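Local coordinates for protein proteasome accessory factor B/C (PafBC) (Paenarthrobacter aurescens, PDB 6SJ9) that probably acts as a transcriptional regulator of the bacterial DNA damage response, combining winged helix-turn-helix and WYL domains in one chain, at residues A[342-346]-A[347-351]; A[467-470]-A[471-475]; A[144-147]-A[148-151]; A[363-367]-A[368-372]. All blocks are in the same frame, centred on the assembly; numbering follows the deposited sequence.

Contact 1. Residues A[342-346]-A[347-351]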
ATOM      1  N   LYS A 342      -1.954  -1.306 -15.769  1.00 43.08           N
ATOM      2  CA  LYS A 342      -2.942  -0.222 -15.834  1.00 44.76           C
ATOM      3  C   LYS A 342      -3.316   0.246 -14.431  1.00 41.55           C
ATOM      4  O   LYS A 342      -3.231  -0.505 -13.460  1.00 39.82           O
ATOM      5  CB  LYS A 342      -4.231  -0.660 -16.553  1.00 47.63           C
ATOM      6  CG  LYS A 342      -4.078  -1.121 -17.967  1.00 55.06           C
ATOM      7  CD  LYS A 342      -5.453  -1.101 -18.684  1.00 64.91           C
ATOM      8  CE  LYS A 342      -5.358  -1.525 -20.149  1.00 69.82           C
ATOM      9  NZ  LYS A 342      -6.562  -2.287 -20.626  1.00 73.68           N
ATOM     10  N   ARG A 343      -3.767   1.501 -14.347  1.00 43.31           N
ATOM     11  CA  ARG A 343      -4.268   2.063 -13.097  1.00 41.44           C
ATOM     12  C   ARG A 343      -5.376   1.191 -12.512  1.00 38.82           C
ATOM     13  O   ARG A 343      -6.332   0.832 -13.196  1.00 34.45           O
ATOM     14  CB  ARG A 343      -4.782   3.485 -13.324  1.00 42.75           C
ATOM     15  CG  ARG A 343      -3.657   4.513 -13.469  1.00 44.43           C
ATOM     16  CD  ARG A 343      -4.144   5.833 -14.057  1.00 42.97           C
ATOM     17  NE  ARG A 343      -2.954   6.635 -14.242  1.00 46.50           N
ATOM     18  CZ  ARG A 343      -2.368   7.335 -13.284  1.00 47.16           C
ATOM     19  NH1 ARG A 343      -2.912   7.387 -12.069  1.00 41.44           N
ATOM     20  NH2 ARG A 343      -1.257   8.014 -13.558  1.00 50.73           N
ATOM     21  N   THR A 344      -5.191   0.796 -11.269  1.00 37.84           N
ATOM     22  CA  THR A 344      -6.048  -0.221 -10.673  1.00 35.33           C
ATOM     23  C   THR A 344      -7.508   0.187 -10.695  1.00 33.98           C
ATOM     24  O   THR A 344      -7.854   1.299 -10.303  1.00 37.75           O
ATOM     25  CB  THR A 344      -5.557  -0.445  -9.257  1.00 39.03           C
ATOM     26  OG1 THR A 344      -4.149  -0.698  -9.362  1.00 40.15           O
ATOM     27  CG2 THR A 344      -6.281  -1.660  -8.585  1.00 33.19           C
ATOM     28  N   SER A 345      -8.363  -0.712 -11.150  1.00 32.21           N
ATOM     29  CA  SER A 345      -9.803  -0.495 -11.220  1.00 37.31           C
ATOM     30  C   SER A 345     -10.539  -1.133 -10.036  1.00 36.40           C
ATOM     31  O   SER A 345     -10.002  -1.924  -9.275  1.00 35.18           O
ATOM     32  CB  SER A 345     -10.369  -1.091 -12.519  1.00 39.69           C
ATOM     33  OG  SER A 345     -10.156  -2.493 -12.510  1.00 39.68           O
ATOM     34  N   GLU A 346     -11.813  -0.793  -9.924  1.00 33.89           N
ATOM     35  CA  GLU A 346     -12.669  -1.436  -8.925  1.00 40.50           C
ATOM     36  C   GLU A 346     -12.825  -2.942  -9.199  1.00 38.02           C
ATOM     37  O   GLU A 346     -12.823  -3.732  -8.263  1.00 33.63           O
ATOM     38  CB  GLU A 346     -14.031  -0.741  -8.879  1.00 35.29           C
ATOM     39  CG  GLU A 346     -13.875   0.685  -8.335  1.00 35.38           C
ATOM     40  CD  GLU A 346     -15.212   1.416  -8.094  1.00 42.49           C
ATOM     41  OE1 GLU A 346     -16.207   1.016  -8.713  1.00 44.25           O
ATOM     42  OE2 GLU A 346     -15.264   2.333  -7.261  1.00 44.03           O
ATOM     43  N   ASP A 347     -12.940  -3.366 -10.463  1.00 34.42           N
ATOM     44  CA  ASP A 347     -12.980  -4.807 -10.744  1.00 43.34           C
ATOM     45  C   ASP A 347     -11.728  -5.512 -10.202  1.00 38.36           C
ATOM     46  O   ASP A 347     -11.808  -6.581  -9.593  1.00 35.04           O
ATOM     47  CB  ASP A 347     -13.078  -5.065 -12.261  1.00 46.45           C
ATOM     48  CG  ASP A 347     -14.503  -4.857 -12.828  1.00 53.43           C
ATOM     49  OD1 ASP A 347     -15.449  -4.692 -12.028  1.00 54.33           O
ATOM     50  OD2 ASP A 347     -14.664  -4.877 -14.094  1.00 56.90           O
ATOM     51  N   GLN A 348     -10.564  -4.903 -10.389  1.00 34.62           N
ATOM     52  CA  GLN A 348      -9.334  -5.539  -9.928  1.00 35.32           C
ATOM     53  C   GLN A 348      -9.268  -5.572  -8.401  1.00 37.59           C
ATOM     54  O   GLN A 348      -8.827  -6.567  -7.805  1.00 35.10           O
ATOM     55  CB  GLN A 348      -8.121  -4.806 -10.525  1.00 36.16           C
ATOM     56  CG  GLN A 348      -6.787  -5.412 -10.173  1.00 41.74           C
ATOM     57  CD  GLN A 348      -5.661  -4.822 -11.017  1.00 46.04           C
ATOM     58  OE1 GLN A 348      -5.752  -3.670 -11.474  1.00 47.99           O
ATOM     59  NE2 GLN A 348      -4.614  -5.609 -11.240  1.00 44.98           N
ATOM     60  N   LEU A 349      -9.720  -4.506  -7.752  1.00 31.23           N
ATOM     61  CA  LEU A 349      -9.740  -4.522  -6.298  1.00 38.58           C
ATOM     62  C   LEU A 349     -10.691  -5.579  -5.783  1.00 37.14           C
ATOM     63  O   LEU A 349     -10.351  -6.309  -4.859  1.00 33.96           O
ATOM     64  CB  LEU A 349     -10.143  -3.167  -5.735  1.00 39.76           C
ATOM     65  CG  LEU A 349      -9.018  -2.170  -6.003  1.00 43.08           C
ATOM     66  CD1 LEU A 349      -9.694  -0.895  -5.845  1.00 31.46           C
ATOM     67  CD2 LEU A 349      -7.798  -2.271  -5.074  1.00 37.84           C
ATOM     68  N   ALA A 350     -11.878  -5.682  -6.389  1.00 32.42           N
ATOM     69  CA  ALA A 350     -12.832  -6.685  -5.946  1.00 37.57           C
ATOM     70  C   ALA A 350     -12.285  -8.083  -6.190  1.00 36.36           C
ATOM     71  O   ALA A 350     -12.414  -8.953  -5.336  1.00 37.98           O
ATOM     72  CB  ALA A 350     -14.171  -6.514  -6.668  1.00 34.34           C
ATOM     73  N   ARG A 351     -11.653  -8.308  -7.345  1.00 39.47           N
ATOM     74  CA  ARG A 351     -11.066  -9.620  -7.604  1.00 38.46           C
ATOM     75  C   ARG A 351      -9.967  -9.950  -6.589  1.00 38.36           C
ATOM     76  O   ARG A 351      -9.895 -11.072  -6.086  1.00 44.32           O
ATOM     77  CB  ARG A 351     -10.541  -9.682  -9.038  1.00 37.15           C
ATOM     78  CG  ARG A 351      -9.835 -11.010  -9.395  1.00 38.37           C
ATOM     79  CD  ARG A 351      -9.562 -11.110 -10.887  1.00 37.26           C
ATOM     80  NE  ARG A 351      -8.499 -10.179 -11.293  1.00 38.74           N
ATOM     81  CZ  ARG A 351      -8.666  -9.149 -12.113  1.00 39.99           C
ATOM     82  NH1 ARG A 351      -9.861  -8.910 -12.647  1.00 40.26           N
ATOM     83  NH2 ARG A 351      -7.633  -8.365 -12.431  1.00 37.38           N
TER
HETATM   84  O   HOH W   1      -3.458  -2.242 -11.276  1.00 41.98           O
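Ser345 and Gln348 meet where an extended stretch turns into a helix: Thr344 and Ser345 keep phi/psi of extended chain, and from Glu346 onward the values are helical. Two i to i+4 bonds open the helix, Leu349 N to Ser345 O at 3.0 Å and Ala350 N to Glu346 O at 2.9 Å. Ser345 is the N-cap. Its OG takes the backbone N-H of Gln348 at 3.2 Å, a fairly straight bond (158°), and the side chain can bend back this way because OG sits between the backbone N and the carbonyl carbon (chi1 63°). With an alanine here the N-H of Gln348 would probably lose its side-chain acceptor, and the first turn would be less firmly closed. Thr344 uses both branches: CG2, anti to the backbone N, lies 3.8 Å from Leu349 CG, the two side chains crossing at about a right angle, while OG1 donates to a water at 2.6 Å. The extended chain of Gln348 reaches back beside Thr344, and the same water donates to Lys342 O and to Gln348 OE1 (2.7 Å), so the amide oxygen is tied to the incoming chain. The other end of that amide, NE2, bonds to Asp384 on helix 378-389, holding the amide at both ends, which probably fixes its rotation. Asp384 also forms a salt bridge with Arg351, and Glu346 pairs with Arg526 on strand 517-530; the start of helix 346-360 is thus tied to a neighbouring helix and to a strand of the five-stranded sheet.

Contact 2. Residues A[467-470]-A[471-475]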
ATOM      1  N   GLY A 467     -12.406  -1.127  16.955  1.00 47.77           N
ATOM      2  CA  GLY A 467     -12.124  -1.146  18.376  1.00 47.95           C
ATOM      3  C   GLY A 467     -10.764  -0.558  18.689  1.00 50.54           C
ATOM      4  O   GLY A 467     -10.569   0.019  19.756  1.00 50.76           O
ATOM      5  N   ALA A 468      -9.824  -0.647  17.739  1.00 46.79           N
ATOM      6  CA  ALA A 468      -8.504  -0.100  17.969  1.00 45.83           C
ATOM      7  C   ALA A 468      -8.450   1.391  17.698  1.00 47.30           C
ATOM      8  O   ALA A 468      -7.621   2.081  18.284  1.00 51.37           O
ATOM      9  CB  ALA A 468      -7.496  -0.864  17.108  1.00 43.66           C
ATOM     10  N   ALA A 469      -9.359   1.915  16.899  1.00 42.40           N
ATOM     11  CA  ALA A 469      -9.381   3.343  16.685  1.00 45.12           C
ATOM     12  C   ALA A 469     -10.211   4.072  17.720  1.00 49.80           C
ATOM     13  O   ALA A 469     -10.023   5.274  17.889  1.00 51.55           O
ATOM     14  CB  ALA A 469      -9.911   3.698  15.298  1.00 39.26           C
ATOM     15  N   GLY A 470     -11.140   3.385  18.385  1.00 51.02           N
ATOM     16  CA  GLY A 470     -12.123   4.070  19.223  1.00 50.03           C
ATOM     17  C   GLY A 470     -12.998   5.043  18.435  1.00 47.91           C
ATOM     18  O   GLY A 470     -13.228   4.901  17.228  1.00 47.57           O
ATOM     19  N   GLU A 471     -13.433   6.107  19.115  1.00 50.77           N
ATOM     20  CA  GLU A 471     -14.401   7.035  18.515  1.00 55.49           C
ATOM     21  C   GLU A 471     -13.888   7.654  17.211  1.00 52.77           C
ATOM     22  O   GLU A 471     -14.699   8.023  16.360  1.00 56.74           O
ATOM     23  CB  GLU A 471     -14.754   8.125  19.555  1.00 62.63           C
ATOM     24  CG  GLU A 471     -15.859   9.152  19.189  1.00 68.42           C
ATOM     25  CD  GLU A 471     -17.230   8.570  18.835  1.00 69.55           C
ATOM     26  OE1 GLU A 471     -17.550   7.413  19.192  1.00 68.20           O
ATOM     27  OE2 GLU A 471     -17.996   9.307  18.175  1.00 69.48           O
ATOM     28  N   ALA A 472     -12.568   7.734  17.015  1.00 49.19           N
ATOM     29  CA  ALA A 472     -12.003   8.179  15.747  1.00 51.22           C
ATOM     30  C   ALA A 472     -12.446   7.300  14.572  1.00 53.39           C
ATOM     31  O   ALA A 472     -12.395   7.744  13.423  1.00 51.76           O
ATOM     32  CB  ALA A 472     -10.480   8.182  15.832  1.00 51.84           C
ATOM     33  N   ALA A 473     -12.886   6.070  14.838  1.00 51.45           N
ATOM     34  CA  ALA A 473     -13.393   5.209  13.777  1.00 48.14           C
ATOM     35  C   ALA A 473     -14.621   5.802  13.104  1.00 47.69           C
ATOM     36  O   ALA A 473     -14.909   5.484  11.947  1.00 46.97           O
ATOM     37  CB  ALA A 473     -13.754   3.830  14.339  1.00 45.36           C
ATOM     38  N   ARG A 474     -15.410   6.585  13.829  1.00 51.94           N
ATOM     39  CA  ARG A 474     -16.673   7.049  13.248  1.00 57.39           C
ATOM     40  C   ARG A 474     -16.418   7.903  12.017  1.00 57.65           C
ATOM     41  O   ARG A 474     -17.067   7.724  10.983  1.00 64.21           O
ATOM     42  CB  ARG A 474     -17.512   7.800  14.284  1.00 61.50           C
ATOM     43  CG  ARG A 474     -19.006   7.756  13.904  1.00 65.86           C
ATOM     44  CD  ARG A 474     -19.919   8.406  14.955  1.00 68.00           C
ATOM     45  NE  ARG A 474     -19.660   7.929  16.311  1.00 66.19           N
ATOM     46  CZ  ARG A 474     -20.232   6.859  16.861  1.00 65.85           C
ATOM     47  NH1 ARG A 474     -21.115   6.135  16.181  1.00 64.25           N
ATOM     48  NH2 ARG A 474     -19.917   6.512  18.102  1.00 64.52           N
ATOM     49  N   LEU A 475     -15.489   8.851  12.096  1.00 55.62           N
ATOM     50  CA  LEU A 475     -15.147   9.613  10.889  1.00 54.21           C
ATOM     51  C   LEU A 475     -14.326   8.773   9.920  1.00 55.77           C
ATOM     52  O   LEU A 475     -14.564   8.790   8.701  1.00 58.43           O
ATOM     53  CB  LEU A 475     -14.387  10.886  11.231  1.00 57.94           C
ATOM     54  CG  LEU A 475     -15.272  11.863  12.003  1.00 65.99           C
ATOM     55  CD1 LEU A 475     -14.538  13.166  12.225  1.00 68.99           C
ATOM     56  CD2 LEU A 475     -16.566  12.084  11.238  1.00 67.09           C
TER
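Ala469 and Ala473 form the tight side of this contact, their CB atoms 4.0 Å apart where helix 457-469 gives way to helix 472-476. The reversal between them is a type II' beta turn from Ala469 to Ala472, with Gly470 at its second position. Gly470 has a positive phi (61°), and a CB built there would clash with the N of Glu471, which explains why a residue without a side chain suits this corner. Its carbonyl then receives Ala473 N at 2.7 Å, the one hydrogen bond that spans the junction. Ala473 CB lies 3.1 Å from the same Gly470 O, so methyl and carbonyl are closely packed. Leu434 of helix 427-441 touches both Ala469 and Ala473 on this buried side.

The solvent side is polar. Within 471-475, Arg474 and Glu471 form a salt bridge, a bidentate side-on grip: NE meets OE2 at 2.9 Å, almost straight at 169°, and NH2 meets OE1 at 2.8 Å on its syn lone pair. The Glu471 chain, bent at chi2 (57°), brings the carboxylate to the guanidinium edge. OE1 has a second partner in Asn17 ND2 on helix 2-17, and Leu13 of that helix touches both charged side chains. The arrangement is a helix-to-helix junction made by a type II' beta turn with glycine at its second position.

Contact 3. Residues A[144-147]-A[148-151]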
ATOM      1  N   LYS A 144      10.135  -2.974  -1.396  1.00 50.62           N
ATOM      2  CA  LYS A 144       9.484  -4.171  -1.887  1.00 47.66           C
ATOM      3  C   LYS A 144      10.483  -4.950  -2.711  1.00 50.99           C
ATOM      4  O   LYS A 144      11.487  -4.391  -3.151  1.00 56.61           O
ATOM      5  CB  LYS A 144       8.227  -3.766  -2.671  1.00 46.12           C
ATOM      6  CG  LYS A 144       8.505  -3.097  -3.957  1.00 50.84           C
ATOM      7  CD  LYS A 144       7.341  -3.237  -4.932  1.00 58.41           C
ATOM      8  CE  LYS A 144       6.899  -1.851  -5.379  1.00 66.78           C
ATOM      9  NZ  LYS A 144       5.611  -1.336  -4.783  1.00 73.23           N
ATOM     10  N   PRO A 145      10.282  -6.256  -2.876  1.00 51.25           N
ATOM     11  CA  PRO A 145      11.185  -7.009  -3.751  1.00 50.35           C
ATOM     12  C   PRO A 145      10.989  -6.503  -5.168  1.00 50.03           C
ATOM     13  O   PRO A 145       9.877  -6.148  -5.557  1.00 53.97           O
ATOM     14  CB  PRO A 145      10.718  -8.456  -3.590  1.00 51.05           C
ATOM     15  CG  PRO A 145       9.250  -8.328  -3.262  1.00 52.43           C
ATOM     16  CD  PRO A 145       9.196  -7.096  -2.346  1.00 51.59           C
ATOM     17  N   ALA A 146      12.085  -6.443  -5.914  1.00 48.99           N
ATOM     18  CA  ALA A 146      12.086  -6.005  -7.307  1.00 50.57           C
ATOM     19  C   ALA A 146      11.079  -6.785  -8.158  1.00 50.93           C
ATOM     20  O   ALA A 146      11.054  -8.020  -8.136  1.00 47.75           O
ATOM     21  CB  ALA A 146      13.490  -6.187  -7.884  1.00 51.16           C
ATOM     22  N   GLY A 147      10.207  -6.054  -8.865  1.00 47.80           N
ATOM     23  CA  GLY A 147       9.239  -6.717  -9.728  1.00 48.45           C
ATOM     24  C   GLY A 147       9.892  -7.609 -10.782  1.00 49.34           C
ATOM     25  O   GLY A 147       9.374  -8.683 -11.097  1.00 51.20           O
ATOM     26  N   GLN A 148      11.037  -7.173 -11.332  1.00 45.35           N
ATOM     27  CA  GLN A 148      11.706  -7.917 -12.399  1.00 49.36           C
ATOM     28  C   GLN A 148      12.272  -9.256 -11.886  1.00 48.52           C
ATOM     29  O   GLN A 148      12.081 -10.303 -12.511  1.00 47.54           O
ATOM     30  CB  GLN A 148      12.824  -7.069 -13.024  1.00 48.92           C
ATOM     31  CG  GLN A 148      13.393  -7.784 -14.248  1.00 52.28           C
ATOM     32  CD  GLN A 148      12.338  -7.902 -15.358  1.00 59.02           C
ATOM     33  OE1 GLN A 148      11.670  -6.912 -15.710  1.00 57.85           O
ATOM     34  NE2 GLN A 148      12.135  -9.123 -15.873  1.00 63.74           N
ATOM     35  N   ALA A 149      12.952  -9.236 -10.743  1.00 49.99           N
ATOM     36  CA  ALA A 149      13.507 -10.459 -10.160  1.00 52.05           C
ATOM     37  C   ALA A 149      12.403 -11.436  -9.818  1.00 55.54           C
ATOM     38  O   ALA A 149      12.531 -12.665 -10.013  1.00 54.07           O
ATOM     39  CB  ALA A 149      14.322 -10.125  -8.909  1.00 46.66           C
ATOM     40  N   PHE A 150      11.290 -10.900  -9.338  1.00 54.78           N
ATOM     41  CA  PHE A 150      10.132 -11.736  -9.112  1.00 51.10           C
ATOM     42  C   PHE A 150       9.649 -12.345 -10.409  1.00 48.69           C
ATOM     43  O   PHE A 150       9.330 -13.543 -10.453  1.00 50.35           O
ATOM     44  CB  PHE A 150       9.013 -10.933  -8.472  1.00 51.02           C
ATOM     45  CG  PHE A 150       8.267 -11.692  -7.450  1.00 47.86           C
ATOM     46  CD1 PHE A 150       7.194 -12.453  -7.806  1.00 47.35           C
ATOM     47  CD2 PHE A 150       8.654 -11.630  -6.119  1.00 51.23           C
ATOM     48  CE1 PHE A 150       6.514 -13.183  -6.856  1.00 46.17           C
ATOM     49  CE2 PHE A 150       7.983 -12.337  -5.142  1.00 51.44           C
ATOM     50  CZ  PHE A 150       6.906 -13.124  -5.524  1.00 48.36           C
ATOM     51  N   ASP A 151       9.447 -11.497 -11.444  1.00 43.67           N
ATOM     52  CA  ASP A 151       9.003 -12.020 -12.727  1.00 44.49           C
ATOM     53  C   ASP A 151       9.964 -13.085 -13.258  1.00 40.50           C
ATOM     54  O   ASP A 151       9.520 -14.060 -13.867  1.00 42.42           O
ATOM     55  CB  ASP A 151       8.841 -10.922 -13.777  1.00 43.62           C
ATOM     56  CG  ASP A 151       7.661  -9.934 -13.468  1.00 54.69           C
ATOM     57  OD1 ASP A 151       6.803 -10.198 -12.585  1.00 56.00           O
ATOM     58  OD2 ASP A 151       7.578  -8.888 -14.165  1.00 59.04           O
TER
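Phe150 leaves the helix with its CB directed toward 144-147, but at an unusual first torsion (chi1 -141°) its ring leads away and comes near Pro145 at CD2 alone; Asp151 keeps CG anti to its carbonyl carbon (chi1 -68°), which holds the carboxylate beside the first turn. The ring approach is light and oblique, Phe150 CD2 lying 4.4 Å from Pro145 CG. Ala146 and Ala149 add a second apolar touch, CB to CB at 4.2 Å. The backbone bonds are the firmer part of the contact. Ala146 gives its carbonyl to Phe150 N at 3.1 Å, and Gly147 O takes Asp151 N at 2.8 Å; both N-H...O angles are 164°. Asp151 CG comes to 3.2 Å from that same Gly147 O. Asp151 OD1 and Gly147 O, both acceptors, stand 3.3 Å apart, a closeness that the salt bridge of OD1 with Lys386 of helix 378-389 probably offsets. An asparagine replacing Asp151 would probably leave the Lys386 charge without its anionic mate and weaken the tie between the two helices. Elsewhere the Phe150 ring meets Trp192 and Trp406 edge-to-face, and Gln148 NE2 bonds to Asp152 one turn further on. The whole is a helix N-terminus with Ala146 at the N-cap position, closed by backbone bonds alone within the two segments, the start of helix 147-159, which leads into the strands of the first WYL domain.

Contact 4. Residues A[363-367]-A[368-372]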
ATOM      1  N   GLN A 363      -5.310 -25.817   0.481  1.00 55.53           N
ATOM      2  CA  GLN A 363      -4.625 -26.164  -0.769  1.00 57.27           C
ATOM      3  C   GLN A 363      -4.072 -24.960  -1.524  1.00 52.77           C
ATOM      4  O   GLN A 363      -3.407 -25.139  -2.559  1.00 49.16           O
ATOM      5  CB  GLN A 363      -5.541 -26.970  -1.673  1.00 63.57           C
ATOM      6  CG  GLN A 363      -5.988 -28.251  -1.002  1.00 69.44           C
ATOM      7  CD  GLN A 363      -6.299 -29.298  -2.018  1.00 78.56           C
ATOM      8  OE1 GLN A 363      -6.003 -30.489  -1.825  1.00 84.29           O
ATOM      9  NE2 GLN A 363      -6.905 -28.871  -3.124  1.00 80.49           N
ATOM     10  N   GLY A 364      -4.339 -23.745  -1.056  1.00 50.86           N
ATOM     11  CA  GLY A 364      -3.735 -22.587  -1.663  1.00 47.51           C
ATOM     12  C   GLY A 364      -4.383 -22.186  -2.976  1.00 44.84           C
ATOM     13  O   GLY A 364      -5.428 -22.678  -3.397  1.00 45.65           O
ATOM     14  N   LEU A 365      -3.687 -21.303  -3.654  1.00 42.36           N
ATOM     15  CA  LEU A 365      -4.163 -20.649  -4.858  1.00 39.24           C
ATOM     16  C   LEU A 365      -3.388 -21.279  -6.006  1.00 40.28           C
ATOM     17  O   LEU A 365      -2.168 -21.090  -6.093  1.00 40.74           O
ATOM     18  CB  LEU A 365      -3.928 -19.134  -4.766  1.00 35.89           C
ATOM     19  CG  LEU A 365      -4.651 -18.321  -5.875  1.00 37.90           C
ATOM     20  CD1 LEU A 365      -4.728 -16.843  -5.495  1.00 36.79           C
ATOM     21  CD2 LEU A 365      -3.966 -18.465  -7.208  1.00 33.93           C
ATOM     22  N   HIS A 366      -4.080 -22.064  -6.855  1.00 37.73           N
ATOM     23  CA  HIS A 366      -3.456 -22.637  -8.048  1.00 44.31           C
ATOM     24  C   HIS A 366      -3.632 -21.675  -9.221  1.00 43.62           C
ATOM     25  O   HIS A 366      -4.753 -21.422  -9.684  1.00 44.26           O
ATOM     26  CB  HIS A 366      -4.020 -24.022  -8.364  1.00 53.02           C
ATOM     27  CG  HIS A 366      -3.545 -25.060  -7.404  1.00 62.96           C
ATOM     28  ND1 HIS A 366      -2.361 -25.740  -7.580  1.00 65.56           N
ATOM     29  CD2 HIS A 366      -4.045 -25.475  -6.215  1.00 65.83           C
ATOM     30  CE1 HIS A 366      -2.169 -26.562  -6.564  1.00 65.04           C
ATOM     31  NE2 HIS A 366      -3.180 -26.425  -5.726  1.00 67.78           N
ATOM     32  N   ILE A 367      -2.528 -21.126  -9.687  1.00 41.40           N
ATOM     33  CA  ILE A 367      -2.625 -19.913 -10.492  1.00 39.33           C
ATOM     34  C   ILE A 367      -3.413 -20.167 -11.780  1.00 40.32           C
ATOM     35  O   ILE A 367      -4.358 -19.417 -12.091  1.00 40.30           O
ATOM     36  CB  ILE A 367      -1.235 -19.339 -10.769  1.00 38.41           C
ATOM     37  CG1 ILE A 367      -0.742 -18.667  -9.493  1.00 40.21           C
ATOM     38  CG2 ILE A 367      -1.327 -18.251 -11.861  1.00 38.13           C
ATOM     39  CD1 ILE A 367       0.713 -18.347  -9.517  1.00 43.40           C
ATOM     40  N   GLN A 368      -3.057 -21.222 -12.537  1.00 34.77           N
ATOM     41  CA  GLN A 368      -3.708 -21.392 -13.850  1.00 38.36           C
ATOM     42  C   GLN A 368      -5.208 -21.584 -13.689  1.00 42.91           C
ATOM     43  O   GLN A 368      -6.013 -20.963 -14.393  1.00 48.24           O
ATOM     44  CB  GLN A 368      -3.165 -22.577 -14.639  1.00 39.90           C
ATOM     45  CG  GLN A 368      -3.746 -22.605 -16.116  1.00 44.56           C
ATOM     46  CD  GLN A 368      -3.351 -21.312 -16.885  1.00 49.25           C
ATOM     47  OE1 GLN A 368      -2.164 -21.035 -17.058  1.00 50.13           O
ATOM     48  NE2 GLN A 368      -4.334 -20.534 -17.331  1.00 47.48           N
ATOM     49  N   GLU A 369      -5.588 -22.422 -12.744  1.00 42.25           N
ATOM     50  CA  GLU A 369      -6.984 -22.737 -12.509  1.00 46.44           C
ATOM     51  C   GLU A 369      -7.745 -21.528 -11.992  1.00 44.75           C
ATOM     52  O   GLU A 369      -8.911 -21.331 -12.323  1.00 48.15           O
ATOM     53  CB  GLU A 369      -7.042 -23.916 -11.556  1.00 54.69           C
ATOM     54  CG  GLU A 369      -8.361 -24.233 -10.972  1.00 65.72           C
ATOM     55  CD  GLU A 369      -8.209 -25.393  -9.998  1.00 72.80           C
ATOM     56  OE1 GLU A 369      -8.801 -25.353  -8.887  1.00 75.11           O
ATOM     57  OE2 GLU A 369      -7.473 -26.342 -10.373  1.00 71.90           O
ATOM     58  N   VAL A 370      -7.114 -20.700 -11.172  1.00 42.20           N
ATOM     59  CA  VAL A 370      -7.861 -19.572 -10.673  1.00 41.43           C
ATOM     60  C   VAL A 370      -7.934 -18.470 -11.725  1.00 40.50           C
ATOM     61  O   VAL A 370      -8.963 -17.798 -11.848  1.00 38.32           O
ATOM     62  CB  VAL A 370      -7.238 -19.096  -9.345  1.00 44.71           C
ATOM     63  CG1 VAL A 370      -7.781 -17.735  -8.943  1.00 40.02           C
ATOM     64  CG2 VAL A 370      -7.607 -20.117  -8.228  1.00 45.11           C
ATOM     65  N   ALA A 371      -6.885 -18.290 -12.530  1.00 39.86           N
ATOM     66  CA  ALA A 371      -6.991 -17.329 -13.626  1.00 43.17           C
ATOM     67  C   ALA A 371      -8.122 -17.706 -14.592  1.00 50.29           C
ATOM     68  O   ALA A 371      -8.959 -16.856 -14.939  1.00 51.12           O
ATOM     69  CB  ALA A 371      -5.665 -17.248 -14.365  1.00 33.02           C
ATOM     70  N   ASP A 372      -8.216 -18.994 -14.958  1.00 50.63           N
ATOM     71  CA  ASP A 372      -9.301 -19.459 -15.833  1.00 52.75           C
ATOM     72  C   ASP A 372     -10.660 -19.164 -15.225  1.00 54.17           C
ATOM     73  O   ASP A 372     -11.565 -18.699 -15.912  1.00 56.15           O
ATOM     74  CB  ASP A 372      -9.213 -20.964 -16.058  1.00 51.73           C
ATOM     75  CG  ASP A 372      -8.011 -21.378 -16.849  1.00 51.18           C
ATOM     76  OD1 ASP A 372      -7.318 -20.536 -17.446  1.00 51.87           O
ATOM     77  OD2 ASP A 372      -7.754 -22.586 -16.854  1.00 53.78           O
TER
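The imidazole of His366 stacks on the ring of His410, from strand 410-413, while its own CB reaches only to 4.4 Å from Glu369 CB on the helix that follows. A second flat group, the amide of Gln368, sends NE2 to Asp372 OD1 at 3.0 Å; the acceptor lies in the amide plane, 2° out of it, whereas the nitrogen approaches from above the carboxylate plane. The bend in Gln368 at chi2 (61°) curls its amide along the helix to meet a residue one turn on. Between these groups the chain passes from strand 365-366 into helix 367-374, with His366 at the N-cap position. Helix 367-374, the short turn after it and helix 378-389 are consistent with the helix-turn-helix of a winged domain, strands 404-407 and 410-413 probably forming the wing. His366 O accepts Val370 N at 2.9 Å and Ile367 O accepts Ala371 N at 2.8 Å. Leu365 swings CD2 across to Val370 CB at 4.0 Å, the side chains at about a right angle, and Phe358 of helix 346-360 packs against both. Ile367 touches Leu381 and Arg378 of helix 378-389, and Asp409 OD1 accepts the backbone N-H of Gln368.

In the fold
Three of the four contacts mark helix starts, at Ser345, Ala146 and His366, whereas contact 2 is a turn between two helices. Contacts 1 and 4 lie at the two ends of one run of chain, helix 346-360 followed by strand 365-366, their nearest atoms about 7 Å apart. Contacts 3 and 4, far apart in sequence, have nearest atoms about 8 Å apart. Helix 378-389 neighbours contacts 1, 3 and 4, through Asp384, Lys386 and Leu381 respectively. Contact 2 stands apart, its centre 27 Å from that of contact 1 and 36 to 37 Å from those of contacts 3 and 4. The nearest atoms of Gly470 lie about 10 Å from the potassium ion, whose site includes Leu16, beside Asn17.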